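Local coordinates for protein transcription termination factor NusA (Planctomyces limnophilus, PDB 4MTN) that probably takes part in both transcription termination and antitermination, binding the core enzyme of RNA polymerase and the nascent RNA, at residues Q320-A325 and G342-G347; V327-I332 and E352-I357; G205-V210 and V299-K304; I187-V190 and I194-I197. All coordinates share one frame; numbering follows the deposited sequence.

Contact 1: Q320-A325 and G342-G347; sequences QQLDQA and GLVSQG
Leu322, midway along helix 316-330, and Val344, near the C-terminal end of helix 337-345, bring the two backbones to 6.2 Å between their CA atoms. The CB of Val344 is directed toward helix 316-330, and its two methyls act as a two-pronged wedge. With CG1 anti to the backbone N (chi1 179°), its branches part to meet residues one helical turn apart. Val344 CG1 rests on Leu322, 3.6 Å from its CD2. Val344 CG2 sits 3.6 Å from Ala325 CB. Leu322 starts out along the flank of its helix; its CB already lies near Val344 CG1 and its CD2 end comes closer still, crossing the valine obliquely. The contact is wholly apolar, and Val344 and Ala325 are both buried. Just beyond, helix 337-345 closes in a Schellman motif at Gly347, whose positive phi of 106° suits a glycine, and Ser345 OG gives a hydrogen bond back to Gly342 O, 2.6 Å away. Val344 also touches Val326 and Tyr329 of helix 316-330, and Leu349 of the following loop lies against Leu322. The neighbouring Leu343 packs on Leu362 and Met365, which ties helix 337-345 to helix 359-366 as well.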
loop_
_atom_site.group_PDB
_atom_site.type_symbol
_atom_site.label_atom_id
_atom_site.label_comp_id
_atom_site.label_asym_id
_atom_site.label_seq_id
_atom_site.Cartn_x
_atom_site.Cartn_y
_atom_site.Cartn_z
ATOM N N GLN A 320 -29.655 24.706 -5.778
ATOM C CA GLN A 320 -30.311 24.105 -6.931
ATOM C C GLN A 320 -30.321 22.587 -6.795
ATOM O O GLN A 320 -31.260 21.919 -7.229
ATOM C CB GLN A 320 -29.608 24.522 -8.225
ATOM C CG GLN A 320 -30.217 23.940 -9.488
ATOM C CD GLN A 320 -29.422 24.288 -10.730
ATOM O OE1 GLN A 320 -28.458 25.053 -10.669
ATOM N NE2 GLN A 320 -29.823 23.730 -11.866
ATOM N N GLN A 321 -29.273 22.051 -6.180
ATOM C CA GLN A 321 -29.140 20.610 -5.999
ATOM C C GLN A 321 -30.121 20.096 -4.949
ATOM O O GLN A 321 -30.644 18.989 -5.069
ATOM C CB GLN A 321 -27.708 20.250 -5.599
ATOM C CG GLN A 321 -27.264 18.871 -6.051
ATOM C CD GLN A 321 -26.825 18.851 -7.501
ATOM O OE1 GLN A 321 -26.400 19.870 -8.047
ATOM N NE2 GLN A 321 -26.926 17.688 -8.136
ATOM N N LEU A 322 -30.366 20.904 -3.922
ATOM C CA LEU A 322 -31.282 20.529 -2.849
ATOM C C LEU A 322 -32.727 20.492 -3.339
ATOM O O LEU A 322 -33.496 19.611 -2.959
ATOM C CB LEU A 322 -31.160 21.498 -1.669
ATOM C CG LEU A 322 -29.773 21.710 -1.053
ATOM C CD1 LEU A 322 -29.833 22.734 0.068
ATOM C CD2 LEU A 322 -29.176 20.403 -0.558
ATOM N N ASP A 323 -33.086 21.454 -4.185
ATOM C CA ASP A 323 -34.445 21.555 -4.708
ATOM C C ASP A 323 -34.785 20.392 -5.633
ATOM O O ASP A 323 -35.874 19.825 -5.556
ATOM C CB ASP A 323 -34.636 22.880 -5.451
ATOM C CG ASP A 323 -34.586 24.081 -4.528
ATOM O OD1 ASP A 323 -35.049 23.966 -3.373
ATOM O OD2 ASP A 323 -34.085 25.141 -4.957
ATOM N N GLN A 324 -33.848 20.042 -6.507
ATOM C CA GLN A 324 -34.066 18.975 -7.476
ATOM C C GLN A 324 -34.054 17.601 -6.815
ATOM O O GLN A 324 -34.752 16.688 -7.255
ATOM C CB GLN A 324 -33.008 19.032 -8.580
ATOM C CG GLN A 324 -33.062 20.296 -9.421
ATOM C CD GLN A 324 -31.971 20.344 -10.472
ATOM O OE1 GLN A 324 -31.253 19.366 -10.683
ATOM N NE2 GLN A 324 -31.839 21.486 -11.137
ATOM N N ALA A 325 -33.261 17.459 -5.758
ATOM C CA ALA A 325 -33.131 16.181 -5.063
ATOM C C ALA A 325 -34.429 15.784 -4.363
ATOM O O ALA A 325 -34.764 14.602 -4.286
ATOM C CB ALA A 325 -31.988 16.237 -4.065
ATOM N N GLY A 342 -35.740 14.859 4.351
ATOM C CA GLY A 342 -34.849 14.336 5.370
ATOM C C GLY A 342 -33.561 13.803 4.774
ATOM O O GLY A 342 -32.477 14.012 5.320
ATOM N N LEU A 343 -33.685 13.110 3.647
ATOM C CA LEU A 343 -32.530 12.563 2.944
ATOM C C LEU A 343 -31.627 13.675 2.423
ATOM O O LEU A 343 -30.408 13.622 2.577
ATOM C CB LEU A 343 -32.981 11.671 1.785
ATOM C CG LEU A 343 -33.672 10.356 2.149
ATOM C CD1 LEU A 343 -34.325 9.746 0.920
ATOM C CD2 LEU A 343 -32.678 9.386 2.767
ATOM N N VAL A 344 -32.242 14.680 1.805
ATOM C CA VAL A 344 -31.515 15.804 1.228
ATOM C C VAL A 344 -30.805 16.615 2.309
ATOM O O VAL A 344 -29.683 17.088 2.112
ATOM C CB VAL A 344 -32.460 16.724 0.427
ATOM C CG1 VAL A 344 -31.702 17.899 -0.157
ATOM C CG2 VAL A 344 -33.145 15.938 -0.674
ATOM N N SER A 345 -31.459 16.760 3.455
ATOM C CA SER A 345 -30.891 17.498 4.576
ATOM C C SER A 345 -29.678 16.781 5.160
ATOM O O SER A 345 -28.826 17.402 5.797
ATOM C CB SER A 345 -31.944 17.708 5.664
ATOM O OG SER A 345 -32.322 16.476 6.254
ATOM N N GLN A 346 -29.607 15.472 4.941
ATOM C CA GLN A 346 -28.521 14.664 5.480
ATOM C C GLN A 346 -27.390 14.467 4.468
ATOM O O GLN A 346 -26.424 13.754 4.738
ATOM C CB GLN A 346 -29.050 13.309 5.947
ATOM C CG GLN A 346 -28.300 12.741 7.136
ATOM C CD GLN A 346 -28.540 13.529 8.409
ATOM O OE1 GLN A 346 -29.570 14.188 8.560
ATOM N NE2 GLN A 346 -27.589 13.466 9.333
ATOM N N GLY A 347 -27.516 15.098 3.304
ATOM C CA GLY A 347 -26.454 15.079 2.313
ATOM C C GLY A 347 -26.694 14.207 1.094
ATOM O O GLY A 347 -25.828 14.100 0.225
#

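Contact 2: V327-I332 and E352-I357; sequences VAYSQI and EDLSVI
Leu354 lays its CD2 methyl over one face of the Tyr329 ring, 4.1 Å from the centroid and 28° off the ring normal, a CH-pi contact and the tight part of this interface. Leu354 CD2 lies toward the CD1-CE1 side of the ring, 3.7 Å from Tyr329 CE1, and Leu354 CB follows the ring outward, 3.9 Å from Tyr329 OH; the two side chains slide past each other in opposite directions. Leu354 reaches over the ring because its CG stands anti to the backbone N (chi1 -176°), which sends the branch across to helix 316-330. The hydroxyl of Tyr329 ends in a hydrogen bond with Ser350 O, just ahead of helix 351-355, and this pins the ring along its long axis. A phenylalanine in place of Tyr329 could still lie under the leucine, but would probably leave Ser350 O without that partner and the ring less firmly positioned. The looser part is at Ile332, whose CD1 meets Leu354 CD2 tip to tip at 4.0 Å. Farther out the segments separate: Gln331 and Val356 are exposed, and Ser355 turns to its own helix, its OG bonding Glu352 O. Phe348, Ala340 and Leu343 close in around the buried centre, as expected for the compact apolar core of the helix-hairpin-helix domain, within which both segments lie.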
loop_
_atom_site.group_PDB
_atom_site.type_symbol
_atom_site.label_atom_id
_atom_site.label_comp_id
_atom_site.label_asym_id
_atom_site.label_seq_id
_atom_site.Cartn_x
_atom_site.Cartn_y
_atom_site.Cartn_z
ATOM N N VAL A 327 -37.561 16.775 -5.327
ATOM C CA VAL A 327 -38.512 16.445 -6.384
ATOM C C VAL A 327 -38.198 15.079 -6.988
ATOM O O VAL A 327 -39.102 14.301 -7.297
ATOM C CB VAL A 327 -38.508 17.514 -7.498
ATOM C CG1 VAL A 327 -39.538 17.177 -8.567
ATOM C CG2 VAL A 327 -38.780 18.889 -6.911
ATOM N N ALA A 328 -36.910 14.788 -7.144
ATOM C CA ALA A 328 -36.474 13.519 -7.712
ATOM C C ALA A 328 -36.814 12.349 -6.793
ATOM O O ALA A 328 -37.320 11.322 -7.246
ATOM C CB ALA A 328 -34.979 13.551 -7.994
ATOM N N TYR A 329 -36.538 12.512 -5.503
ATOM C CA TYR A 329 -36.793 11.457 -4.525
ATOM C C TYR A 329 -38.286 11.225 -4.317
ATOM O O TYR A 329 -38.706 10.122 -3.971
ATOM C CB TYR A 329 -36.127 11.794 -3.188
ATOM C CG TYR A 329 -34.620 11.667 -3.198
ATOM C CD1 TYR A 329 -33.969 10.942 -4.188
ATOM C CD2 TYR A 329 -33.847 12.269 -2.212
ATOM C CE1 TYR A 329 -32.592 10.822 -4.198
ATOM C CE2 TYR A 329 -32.470 12.155 -2.215
ATOM C CZ TYR A 329 -31.848 11.431 -3.209
ATOM O OH TYR A 329 -30.477 11.315 -3.213
ATOM N N SER A 330 -39.082 12.269 -4.533
ATOM C CA SER A 330 -40.527 12.181 -4.349
ATOM C C SER A 330 -41.188 11.326 -5.428
ATOM O O SER A 330 -42.299 10.825 -5.240
ATOM C CB SER A 330 -41.149 13.578 -4.338
ATOM O OG SER A 330 -40.615 14.361 -3.285
ATOM N N GLN A 331 -40.504 11.166 -6.557
ATOM C CA GLN A 331 -41.001 10.336 -7.649
ATOM C C GLN A 331 -41.127 8.881 -7.216
ATOM O O GLN A 331 -42.034 8.169 -7.648
ATOM C CB GLN A 331 -40.083 10.438 -8.869
ATOM C CG GLN A 331 -40.210 11.739 -9.643
ATOM C CD GLN A 331 -39.338 11.758 -10.882
ATOM O OE1 GLN A 331 -38.253 11.177 -10.900
ATOM N NE2 GLN A 331 -39.812 12.422 -11.930
ATOM N N ILE A 332 -40.207 8.447 -6.362
ATOM C CA ILE A 332 -40.229 7.088 -5.839
ATOM C C ILE A 332 -41.416 6.882 -4.908
ATOM O O ILE A 332 -41.556 7.587 -3.907
ATOM C CB ILE A 332 -38.933 6.754 -5.075
ATOM C CG1 ILE A 332 -37.713 6.940 -5.980
ATOM C CG2 ILE A 332 -38.987 5.335 -4.529
ATOM C CD1 ILE A 332 -36.393 6.702 -5.279
ATOM N N GLU A 352 -27.477 7.926 -6.850
ATOM C CA GLU A 352 -26.303 7.138 -6.500
ATOM C C GLU A 352 -26.102 7.137 -4.990
ATOM O O GLU A 352 -25.781 6.108 -4.396
ATOM C CB GLU A 352 -25.052 7.685 -7.196
ATOM C CG GLU A 352 -24.959 7.369 -8.683
ATOM C CD GLU A 352 -25.897 8.208 -9.535
ATOM O OE1 GLU A 352 -26.554 9.120 -8.990
ATOM O OE2 GLU A 352 -25.977 7.953 -10.755
ATOM N N ASP A 353 -26.302 8.299 -4.378
ATOM C CA ASP A 353 -26.141 8.451 -2.938
ATOM C C ASP A 353 -27.220 7.687 -2.183
ATOM O O ASP A 353 -26.979 7.159 -1.098
ATOM C CB ASP A 353 -26.176 9.930 -2.546
ATOM C CG ASP A 353 -25.188 10.766 -3.335
ATOM O OD1 ASP A 353 -24.156 10.217 -3.773
ATOM O OD2 ASP A 353 -25.445 11.975 -3.516
ATOM N N LEU A 354 -28.414 7.637 -2.761
ATOM C CA LEU A 354 -29.537 6.962 -2.127
ATOM C C LEU A 354 -29.403 5.447 -2.233
ATOM O O LEU A 354 -29.812 4.716 -1.334
ATOM C CB LEU A 354 -30.858 7.421 -2.748
ATOM C CG LEU A 354 -32.135 6.865 -2.113
ATOM C CD1 LEU A 354 -32.135 7.108 -0.612
ATOM C CD2 LEU A 354 -33.365 7.480 -2.760
ATOM N N SER A 355 -28.823 4.981 -3.335
ATOM C CA SER A 355 -28.679 3.550 -3.573
ATOM C C SER A 355 -27.648 2.929 -2.638
ATOM O O SER A 355 -27.731 1.746 -2.309
ATOM C CB SER A 355 -28.293 3.285 -5.030
ATOM O OG SER A 355 -27.069 3.919 -5.358
ATOM N N VAL A 356 -26.677 3.731 -2.215
ATOM C CA VAL A 356 -25.613 3.249 -1.342
ATOM C C VAL A 356 -25.929 3.488 0.133
ATOM O O VAL A 356 -25.096 3.222 1.000
ATOM C CB VAL A 356 -24.262 3.909 -1.680
ATOM C CG1 VAL A 356 -23.894 3.649 -3.132
ATOM C CG2 VAL A 356 -24.308 5.401 -1.394
ATOM N N ILE A 357 -27.126 3.997 0.415
ATOM C CA ILE A 357 -27.530 4.273 1.790
ATOM C C ILE A 357 -27.569 2.990 2.615
ATOM O O ILE A 357 -27.795 1.900 2.086
ATOM C CB ILE A 357 -28.915 4.965 1.859
ATOM C CG1 ILE A 357 -29.075 5.721 3.180
ATOM C CG2 ILE A 357 -30.045 3.958 1.687
ATOM C CD1 ILE A 357 -30.420 6.396 3.342
#

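Contact 3: G205-V210 and V299-K304; sequences GYRTKV and VRLASK
Arg207 carries the flat group of this contact, but its guanidinium passes Leu301 by: NE bonds OE1 of Gln297, NH1 forms a salt bridge with Glu246, and it is the aliphatic stem that touches the leucine. Leu301 CD1 lies against that stem, 3.7 Å from both Arg207 CB and Arg207 CG, the two side chains crossing at about a right angle. The arginine then bends at its third torsion (-59°), turning the charged end off toward its polar partners. Lys209, two residues on along the same strand, covers the base of the leucine, with its CD 3.7 Å from Leu301 CB and 3.9 Å from Ala302 N. The lysine stem runs extended until a bend at chi4 (-62°) takes Lys209 NZ to a salt bridge with Glu246, supplemented by weak bonds to Ala261 O, Gln263 O and Asn298 OD1. A leucine in place of Lys209 would probably keep some cover over Leu301 but leave Glu246 with one positive charge fewer. The axes of strand 207-210 and helix 299-304 come within 8.7 Å and cross at -38°, the strand leaving a classic beta bulge where Tyr206 and Arg207 both face Glu203. The contact probably joins the two KH domains of the NusA family. Leu301 thus meets the alkyl parts of two basic residues whose charged ends converge on Glu246, where the charges are probably balanced.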
loop_
_atom_site.group_PDB
_atom_site.type_symbol
_atom_site.label_atom_id
_atom_site.label_comp_id
_atom_site.label_asym_id
_atom_site.label_seq_id
_atom_site.Cartn_x
_atom_site.Cartn_y
_atom_site.Cartn_z
ATOM N N GLY A 205 5.124 10.522 -8.792
ATOM C CA GLY A 205 5.739 11.244 -9.889
ATOM C C GLY A 205 5.053 12.559 -10.201
ATOM O O GLY A 205 5.470 13.281 -11.106
ATOM N N TYR A 206 4.002 12.875 -9.451
ATOM C CA TYR A 206 3.227 14.081 -9.720
ATOM C C TYR A 206 3.057 14.976 -8.493
ATOM O O TYR A 206 3.636 16.060 -8.432
ATOM C CB TYR A 206 1.860 13.701 -10.289
ATOM C CG TYR A 206 1.939 13.071 -11.661
ATOM C CD1 TYR A 206 1.986 11.691 -11.815
ATOM C CD2 TYR A 206 1.977 13.860 -12.803
ATOM C CE1 TYR A 206 2.062 11.114 -13.071
ATOM C CE2 TYR A 206 2.053 13.292 -14.061
ATOM C CZ TYR A 206 2.096 11.921 -14.190
ATOM O OH TYR A 206 2.173 11.359 -15.443
ATOM N N ARG A 207 2.268 14.533 -7.519
ATOM C CA ARG A 207 1.980 15.375 -6.361
ATOM C C ARG A 207 1.754 14.583 -5.075
ATOM O O ARG A 207 1.151 13.511 -5.090
ATOM C CB ARG A 207 0.761 16.252 -6.648
ATOM C CG ARG A 207 0.536 17.363 -5.635
ATOM C CD ARG A 207 -0.523 18.339 -6.118
ATOM N NE ARG A 207 -0.157 18.953 -7.390
ATOM C CZ ARG A 207 0.593 20.045 -7.506
ATOM N NH1 ARG A 207 1.063 20.649 -6.423
ATOM N NH2 ARG A 207 0.875 20.535 -8.707
ATOM N N THR A 208 2.235 15.133 -3.962
ATOM C CA THR A 208 2.050 14.525 -2.647
ATOM C C THR A 208 1.667 15.564 -1.595
ATOM O O THR A 208 2.373 16.555 -1.408
ATOM C CB THR A 208 3.323 13.794 -2.178
ATOM O OG1 THR A 208 3.688 12.794 -3.134
ATOM C CG2 THR A 208 3.092 13.135 -0.827
ATOM N N LYS A 209 0.551 15.333 -0.910
ATOM C CA LYS A 209 0.133 16.199 0.189
ATOM C C LYS A 209 0.570 15.621 1.533
ATOM O O LYS A 209 0.284 14.464 1.843
ATOM C CB LYS A 209 -1.385 16.405 0.175
ATOM C CG LYS A 209 -1.886 17.336 -0.920
ATOM C CD LYS A 209 -3.397 17.518 -0.835
ATOM C CE LYS A 209 -3.910 18.470 -1.905
ATOM N NZ LYS A 209 -3.335 19.837 -1.761
ATOM N N VAL A 210 1.260 16.434 2.329
ATOM C CA VAL A 210 1.788 15.996 3.617
ATOM C C VAL A 210 1.199 16.790 4.778
ATOM O O VAL A 210 1.329 18.012 4.833
ATOM C CB VAL A 210 3.323 16.128 3.673
ATOM C CG1 VAL A 210 3.864 15.498 4.951
ATOM C CG2 VAL A 210 3.962 15.501 2.443
ATOM N N VAL A 299 -8.591 17.723 -5.081
ATOM C CA VAL A 299 -9.607 17.145 -4.202
ATOM C C VAL A 299 -9.328 15.671 -3.921
ATOM O O VAL A 299 -9.478 15.203 -2.790
ATOM C CB VAL A 299 -11.020 17.283 -4.808
ATOM C CG1 VAL A 299 -12.043 16.543 -3.962
ATOM C CG2 VAL A 299 -11.400 18.742 -4.937
ATOM N N ARG A 300 -8.913 14.953 -4.961
ATOM C CA ARG A 300 -8.591 13.534 -4.864
ATOM C C ARG A 300 -7.543 13.274 -3.786
ATOM O O ARG A 300 -7.697 12.372 -2.963
ATOM C CB ARG A 300 -8.095 13.016 -6.215
ATOM C CG ARG A 300 -8.073 11.505 -6.356
ATOM C CD ARG A 300 -7.429 11.113 -7.674
ATOM N NE ARG A 300 -7.835 12.008 -8.753
ATOM C CZ ARG A 300 -7.177 12.144 -9.900
ATOM N NH1 ARG A 300 -6.074 11.442 -10.121
ATOM N NH2 ARG A 300 -7.619 12.984 -10.825
ATOM N N LEU A 301 -6.481 14.074 -3.796
ATOM C CA LEU A 301 -5.427 13.960 -2.795
ATOM C C LEU A 301 -5.909 14.442 -1.431
ATOM O O LEU A 301 -5.547 13.877 -0.399
ATOM C CB LEU A 301 -4.189 14.750 -3.225
ATOM C CG LEU A 301 -3.403 14.179 -4.405
ATOM C CD1 LEU A 301 -2.253 15.099 -4.784
ATOM C CD2 LEU A 301 -2.891 12.784 -4.078
ATOM N N ALA A 302 -6.728 15.488 -1.433
ATOM C CA ALA A 302 -7.275 16.036 -0.198
ATOM C C ALA A 302 -8.197 15.030 0.482
ATOM O O ALA A 302 -8.327 15.020 1.705
ATOM C CB ALA A 302 -8.016 17.331 -0.475
ATOM N N SER A 303 -8.833 14.184 -0.323
ATOM C CA SER A 303 -9.718 13.149 0.197
ATOM C C SER A 303 -8.926 12.053 0.903
ATOM O O SER A 303 -9.283 11.635 2.005
ATOM C CB SER A 303 -10.561 12.550 -0.930
ATOM O OG SER A 303 -11.414 13.527 -1.499
ATOM N N LYS A 304 -7.855 11.591 0.263
ATOM C CA LYS A 304 -6.973 10.592 0.859
ATOM C C LYS A 304 -6.361 11.099 2.160
ATOM O O LYS A 304 -6.276 10.367 3.146
ATOM C CB LYS A 304 -5.851 10.205 -0.108
ATOM C CG LYS A 304 -6.240 9.239 -1.209
ATOM C CD LYS A 304 -5.017 8.460 -1.679
ATOM C CE LYS A 304 -5.243 7.804 -3.030
ATOM N NZ LYS A 304 -5.229 8.803 -4.134
#

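Contact 4: I187-V190 and I194-I197; sequences IPEV and IIEI
Val190 and Ile197 meet through their first torsions: CG1 of the valine stands anti to its N (chi1 -180°), while CG1 of the isoleucine lies beside its own N (chi1 -57°) and carries CD1 back toward the helix. The two side chains cross at about a right angle, with Val190 CG1 4.1 Å from Ile197 CD1. This is a tight helix-to-strand connection, in which the short helix 188-191 runs into strand 195-203, an outer strand of the three-stranded sheet of what is probably the first KH domain. Its main tie is a backbone hydrogen bond, Ile195 N to Glu189 O at 3.0 Å, with an angle of 175° at the hydrogen. Beside it Val190 CA makes a CA-H...O contact with Ile195 O, 3.5 Å away. Glu189 adds packing with its stem, CB lying 3.7 Å from Ile195 CG1, before the chain turns off to a salt bridge between its OE1 and Arg232 of helix 231-239. Ile195 is the buried member, fitted against Ala224 and Cys225 of helix 221-226 and Val212 and Cys214 of strand 207-214, whereas Ile194 remains on the surface with its CB near Glu189 O. On the polar side a water closes the turn, donating to Val190 O at 2.6 Å and to Ile195 O at 2.5 Å.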
loop_
_atom_site.group_PDB
_atom_site.type_symbol
_atom_site.label_atom_id
_atom_site.label_comp_id
_atom_site.label_asym_id
_atom_site.label_seq_id
_atom_site.Cartn_x
_atom_site.Cartn_y
_atom_site.Cartn_z
ATOM N N ILE A 187 14.728 16.001 6.441
ATOM C CA ILE A 187 14.346 16.981 7.454
ATOM C C ILE A 187 14.732 16.524 8.857
ATOM O O ILE A 187 14.128 15.600 9.400
ATOM C CB ILE A 187 12.834 17.264 7.418
ATOM C CG1 ILE A 187 12.398 17.645 6.002
ATOM C CG2 ILE A 187 12.475 18.365 8.406
ATOM C CD1 ILE A 187 10.937 18.019 5.892
ATOM N N PRO A 188 15.741 17.180 9.453
ATOM C CA PRO A 188 16.235 16.832 10.790
ATOM C C PRO A 188 15.162 16.918 11.873
ATOM O O PRO A 188 15.200 16.134 12.815
ATOM C CB PRO A 188 17.345 17.864 11.038
ATOM C CG PRO A 188 17.088 18.961 10.064
ATOM C CD PRO A 188 16.496 18.297 8.865
ATOM N N GLU A 189 14.218 17.846 11.740
ATOM C CA GLU A 189 13.142 17.971 12.719
ATOM C C GLU A 189 12.274 16.713 12.765
ATOM O O GLU A 189 11.717 16.375 13.808
ATOM C CB GLU A 189 12.266 19.189 12.416
ATOM C CG GLU A 189 12.916 20.531 12.712
ATOM C CD GLU A 189 13.625 21.122 11.509
ATOM O OE1 GLU A 189 14.148 20.351 10.678
ATOM O OE2 GLU A 189 13.650 22.364 11.392
ATOM N N VAL A 190 12.158 16.029 11.633
ATOM C CA VAL A 190 11.322 14.837 11.550
ATOM C C VAL A 190 12.019 13.603 12.131
ATOM O O VAL A 190 11.399 12.820 12.852
ATOM C CB VAL A 190 10.900 14.553 10.095
ATOM C CG1 VAL A 190 10.031 13.310 10.024
ATOM C CG2 VAL A 190 10.154 15.748 9.525
ATOM N N ILE A 194 10.803 15.725 16.631
ATOM C CA ILE A 194 10.166 16.999 16.962
ATOM C C ILE A 194 8.892 17.214 16.143
ATOM O O ILE A 194 7.847 17.574 16.685
ATOM C CB ILE A 194 11.122 18.185 16.732
ATOM C CG1 ILE A 194 12.382 18.030 17.585
ATOM C CG2 ILE A 194 10.426 19.502 17.041
ATOM C CD1 ILE A 194 13.337 19.202 17.485
ATOM N N ILE A 195 8.990 16.988 14.836
ATOM C CA ILE A 195 7.838 17.081 13.945
ATOM C C ILE A 195 7.390 15.686 13.518
ATOM O O ILE A 195 8.217 14.844 13.170
ATOM C CB ILE A 195 8.154 17.930 12.693
ATOM C CG1 ILE A 195 8.629 19.325 13.098
ATOM C CG2 ILE A 195 6.938 18.030 11.785
ATOM C CD1 ILE A 195 7.612 20.107 13.900
ATOM N N GLU A 196 6.084 15.441 13.553
ATOM C CA GLU A 196 5.544 14.140 13.171
ATOM C C GLU A 196 4.709 14.219 11.896
ATOM O O GLU A 196 4.003 15.199 11.665
ATOM C CB GLU A 196 4.697 13.559 14.307
ATOM C CG GLU A 196 5.484 13.248 15.570
ATOM C CD GLU A 196 4.610 12.699 16.678
ATOM O OE1 GLU A 196 3.389 12.549 16.455
ATOM O OE2 GLU A 196 5.141 12.418 17.772
ATOM N N ILE A 197 4.794 13.178 11.072
ATOM C CA ILE A 197 3.979 13.101 9.866
ATOM C C ILE A 197 2.708 12.319 10.165
ATOM O O ILE A 197 2.750 11.107 10.375
ATOM C CB ILE A 197 4.737 12.431 8.707
ATOM C CG1 ILE A 197 6.041 13.180 8.419
ATOM C CG2 ILE A 197 3.868 12.371 7.465
ATOM C CD1 ILE A 197 6.934 12.482 7.420
HETATM O O HOH W 1 8.857 12.437 13.174
#

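Contacts 1 and 2 form one continuous core. Both use helix 316-330, and the helices facing it follow each other in the chain; Leu343 bridges them, its CD1 3.8 Å from Leu354 CD1. Contacts 3 and 4 use neighbouring strands of one sheet, where Val210 and Ile197 touch, contact 3 setting helix 297-306 against it. About 29 Å separates the centres of contacts 1 and 3. Chemistry follows place: contacts 1 and 2 are buried and held across by apolar groups alone, contact 3 is buried too but bordered by salt bridges, and contact 4, at the surface, relies on backbone bonding and a water between segments close in sequence.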